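Local coordinates for alpha-1,4-endofucoidanase (Mariniflexile fucanivorans, PDB 6DLH), which hydrolyses alpha-1,4-fucosidic bonds inside fucoidan chains as a retaining glycoside hydrolase of family 107, and carries several bound calcium ions, at residues V96-I101 against A213-D218. Residues are numbered along the deposited sequence; the frame is centred on the assembly and turned at random.
Sequences VAPHPI and AQRYGD
Arg-215 reaches from the last turn of its helix to the backbone of Pro-98, whose carbonyl oxygen accepts from both terminal nitrogens, NH1 more nearly straight (155°) than NH2 (130°). Pro-98 O lies 2.9 Å from Arg-215 NH2; its 2.5 Å to NH1 is shorter than usual, so that length is doubtful. The oxygen sits near the guanidinium plane. With CG anti to the backbone N (chi1 -156°) and a bend at chi3, the long side chain carries the guanidinium out to this carbonyl. Proline suits its place because it presents no N-H to the guanidinium, and its CD packs 3.5 Å from Arg-215 NH2. The tight, buried part is beside this fork, where the small methyl of Ala-97 meets the ring edge of Tyr-216, CB lying 3.4 Å from OH. That hydroxyl bonds chiefly to Asp-128 and also accepts from Arg-215 NH2, which is likely to limit the guanidinium's rotation. A phenylalanine in place of Tyr-216 would probably leave Asp-128 and Arg-215 NH2 without their shared hydroxyl. Toward solvent lies the exposed chain of Arg-215; looser but buried is the approach of its NH1 to His-99 CD2, 4.3 Å. His-99 N-caps helix 100-104, ND1 weakly accepting from Ile-101 N. Within the catalytic domain, whose parallel sheet is consistent with a GH29-like beta/alpha barrel, the contact joins the loop after strand 80-84 to the C-terminal end of helix 198-216, while Leu-130 of helix 129-139 touches both Ala-97 and Tyr-216.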
ATOM      1  N   VAL A  96      -2.324  -4.597  -4.954  1.00 36.15           N
ATOM      2  CA  VAL A  96      -2.846  -3.952  -3.758  1.00 36.31           C
ATOM      3  C   VAL A  96      -4.229  -3.363  -4.037  1.00 36.41           C
ATOM      4  O   VAL A  96      -4.782  -2.671  -3.189  1.00 35.42           O
ATOM      5  CB  VAL A  96      -1.880  -2.880  -3.210  1.00 35.16           C
ATOM      6  CG1 VAL A  96      -0.530  -3.463  -2.851  1.00 32.81           C
ATOM      7  CG2 VAL A  96      -1.726  -1.695  -4.152  1.00 34.94           C
ATOM      8  N   ALA A  97      -4.770  -3.622  -5.236  1.00 38.67           N
ATOM      9  CA  ALA A  97      -6.083  -3.132  -5.623  1.00 41.16           C
ATOM     10  C   ALA A  97      -6.914  -4.292  -6.165  1.00 46.58           C
ATOM     11  O   ALA A  97      -6.369  -5.183  -6.812  1.00 51.48           O
ATOM     12  CB  ALA A  97      -5.953  -2.023  -6.636  1.00 39.62           C
ATOM     13  N   PRO A  98      -8.245  -4.333  -5.918  1.00 47.06           N
ATOM     14  CA  PRO A  98      -9.045  -5.515  -6.241  1.00 47.88           C
ATOM     15  C   PRO A  98      -9.411  -5.595  -7.723  1.00 48.84           C
ATOM     16  O   PRO A  98      -9.701  -4.577  -8.356  1.00 49.23           O
ATOM     17  CB  PRO A  98     -10.297  -5.310  -5.375  1.00 47.18           C
ATOM     18  CG  PRO A  98     -10.464  -3.804  -5.322  1.00 48.82           C
ATOM     19  CD  PRO A  98      -9.052  -3.251  -5.330  1.00 46.13           C
ATOM     20  N   HIS A  99      -9.386  -6.824  -8.255  1.00 49.73           N
ATOM     21  CA  HIS A  99      -9.765  -7.102  -9.631  1.00 51.84           C
ATOM     22  C   HIS A  99     -10.486  -8.448  -9.704  1.00 50.89           C
ATOM     23  O   HIS A  99     -10.005  -9.445  -9.161  1.00 48.21           O
ATOM     24  CB  HIS A  99      -8.540  -7.053 -10.562  1.00 52.20           C
ATOM     25  CG  HIS A  99      -8.891  -6.793 -11.989  1.00 54.70           C
ATOM     26  ND1 HIS A  99      -9.259  -7.805 -12.857  1.00 54.13           N
ATOM     27  CD2 HIS A  99      -8.956  -5.642 -12.696  1.00 55.92           C
ATOM     28  CE1 HIS A  99      -9.530  -7.283 -14.038  1.00 57.13           C
ATOM     29  NE2 HIS A  99      -9.354  -5.955 -13.967  1.00 53.51           N
ATOM     30  N   PRO A 100     -11.662  -8.504 -10.377  1.00 53.31           N
ATOM     31  CA  PRO A 100     -12.431  -9.744 -10.529  1.00 53.48           C
ATOM     32  C   PRO A 100     -11.612 -10.933 -11.029  1.00 53.72           C
ATOM     33  O   PRO A 100     -11.659 -12.016 -10.441  1.00 51.31           O
ATOM     34  CB  PRO A 100     -13.470  -9.373 -11.601  1.00 56.36           C
ATOM     35  CG  PRO A 100     -13.674  -7.882 -11.433  1.00 55.69           C
ATOM     36  CD  PRO A 100     -12.319  -7.350 -11.017  1.00 53.98           C
ATOM     37  N   ILE A 101     -10.857 -10.711 -12.114  1.00 54.80           N
ATOM     38  CA  ILE A 101     -10.060 -11.747 -12.756  1.00 51.79           C
ATOM     39  C   ILE A 101      -9.006 -12.276 -11.783  1.00 52.79           C
ATOM     40  O   ILE A 101      -8.844 -13.488 -11.651  1.00 52.64           O
ATOM     41  CB  ILE A 101      -9.447 -11.242 -14.080  1.00 52.71           C
ATOM     42  CG1 ILE A 101     -10.495 -10.565 -14.970  1.00 54.70           C
ATOM     43  CG2 ILE A 101      -8.728 -12.371 -14.808  1.00 54.00           C
ATOM     44  CD1 ILE A 101      -9.952  -9.995 -16.264  1.00 54.02           C
ATOM     45  N   ALA A 213      -6.794   1.609 -14.631  1.00 39.59           N
ATOM     46  CA  ALA A 213      -6.583   2.985 -15.051  1.00 43.56           C
ATOM     47  C   ALA A 213      -7.921   3.705 -15.193  1.00 46.28           C
ATOM     48  O   ALA A 213      -8.038   4.877 -14.827  1.00 47.83           O
ATOM     49  CB  ALA A 213      -5.781   3.027 -16.324  1.00 42.61           C
ATOM     50  N   GLN A 214      -8.925   2.976 -15.706  1.00 48.29           N
ATOM     51  CA  GLN A 214     -10.246   3.525 -15.983  1.00 48.37           C
ATOM     52  C   GLN A 214     -10.986   3.821 -14.678  1.00 43.99           C
ATOM     53  O   GLN A 214     -11.648   4.848 -14.555  1.00 42.89           O
ATOM     54  CB  GLN A 214     -11.033   2.593 -16.907  1.00 52.93           C
ATOM     55  CG  GLN A 214     -10.630   2.725 -18.371  1.00 55.62           C
ATOM     56  CD  GLN A 214     -11.443   1.865 -19.310  1.00 56.81           C
ATOM     57  OE1 GLN A 214     -11.601   0.659 -19.111  1.00 55.58           O
ATOM     58  NE2 GLN A 214     -11.942   2.484 -20.367  1.00 56.13           N
ATOM     59  N   ARG A 215     -10.845   2.913 -13.710  1.00 40.52           N
ATOM     60  CA  ARG A 215     -11.407   3.063 -12.380  1.00 42.12           C
ATOM     61  C   ARG A 215     -10.916   4.365 -11.742  1.00 44.77           C
ATOM     62  O   ARG A 215     -11.723   5.206 -11.342  1.00 44.58           O
ATOM     63  CB  ARG A 215     -11.028   1.841 -11.536  1.00 42.01           C
ATOM     64  CG  ARG A 215     -11.973   1.558 -10.378  1.00 43.07           C
ATOM     65  CD  ARG A 215     -11.436   0.491  -9.441  1.00 44.13           C
ATOM     66  NE  ARG A 215     -11.461  -0.876  -9.956  1.00 44.69           N
ATOM     67  CZ  ARG A 215     -10.828  -1.906  -9.393  1.00 47.45           C
ATOM     68  NH1 ARG A 215     -11.000  -3.131  -9.859  1.00 48.02           N
ATOM     69  NH2 ARG A 215     -10.015  -1.715  -8.369  1.00 48.12           N
ATOM     70  N   TYR A 216      -9.586   4.536 -11.677  1.00 44.75           N
ATOM     71  CA  TYR A 216      -8.993   5.543 -10.807  1.00 41.25           C
ATOM     72  C   TYR A 216      -8.971   6.916 -11.469  1.00 41.57           C
ATOM     73  O   TYR A 216      -8.996   7.923 -10.765  1.00 45.31           O
ATOM     74  CB  TYR A 216      -7.667   5.054 -10.222  1.00 39.12           C
ATOM     75  CG  TYR A 216      -7.823   3.789  -9.419  1.00 35.46           C
ATOM     76  CD1 TYR A 216      -8.751   3.711  -8.392  1.00 35.56           C
ATOM     77  CD2 TYR A 216      -7.065   2.662  -9.697  1.00 35.18           C
ATOM     78  CE1 TYR A 216      -8.914   2.549  -7.654  1.00 35.07           C
ATOM     79  CE2 TYR A 216      -7.216   1.492  -8.969  1.00 34.89           C
ATOM     80  CZ  TYR A 216      -8.149   1.434  -7.945  1.00 35.61           C
ATOM     81  OH  TYR A 216      -8.316   0.282  -7.229  1.00 38.31           O
ATOM     82  N   GLY A 217      -8.966   6.953 -12.807  1.00 39.95           N
ATOM     83  CA  GLY A 217      -9.033   8.221 -13.514  1.00 37.35           C
ATOM     84  C   GLY A 217      -7.855   9.125 -13.158  1.00 40.67           C
ATOM     85  O   GLY A 217      -6.710   8.675 -13.115  1.00 42.47           O
ATOM     86  N   ASP A 218      -8.152  10.397 -12.880  1.00 40.77           N
ATOM     87  CA  ASP A 218      -7.124  11.404 -12.678  1.00 41.37           C
ATOM     88  C   ASP A 218      -6.578  11.363 -11.247  1.00 40.23           C
ATOM     89  O   ASP A 218      -5.874  12.281 -10.825  1.00 38.29           O
ATOM     90  CB  ASP A 218      -7.629  12.793 -13.085  1.00 41.55           C
ATOM     91  CG  ASP A 218      -8.644  13.378 -12.117  1.00 46.04           C
ATOM     92  OD1 ASP A 218      -8.906  12.735 -11.070  1.00 42.97           O
ATOM     93  OD2 ASP A 218      -9.171  14.475 -12.418  1.00 46.22           O
TER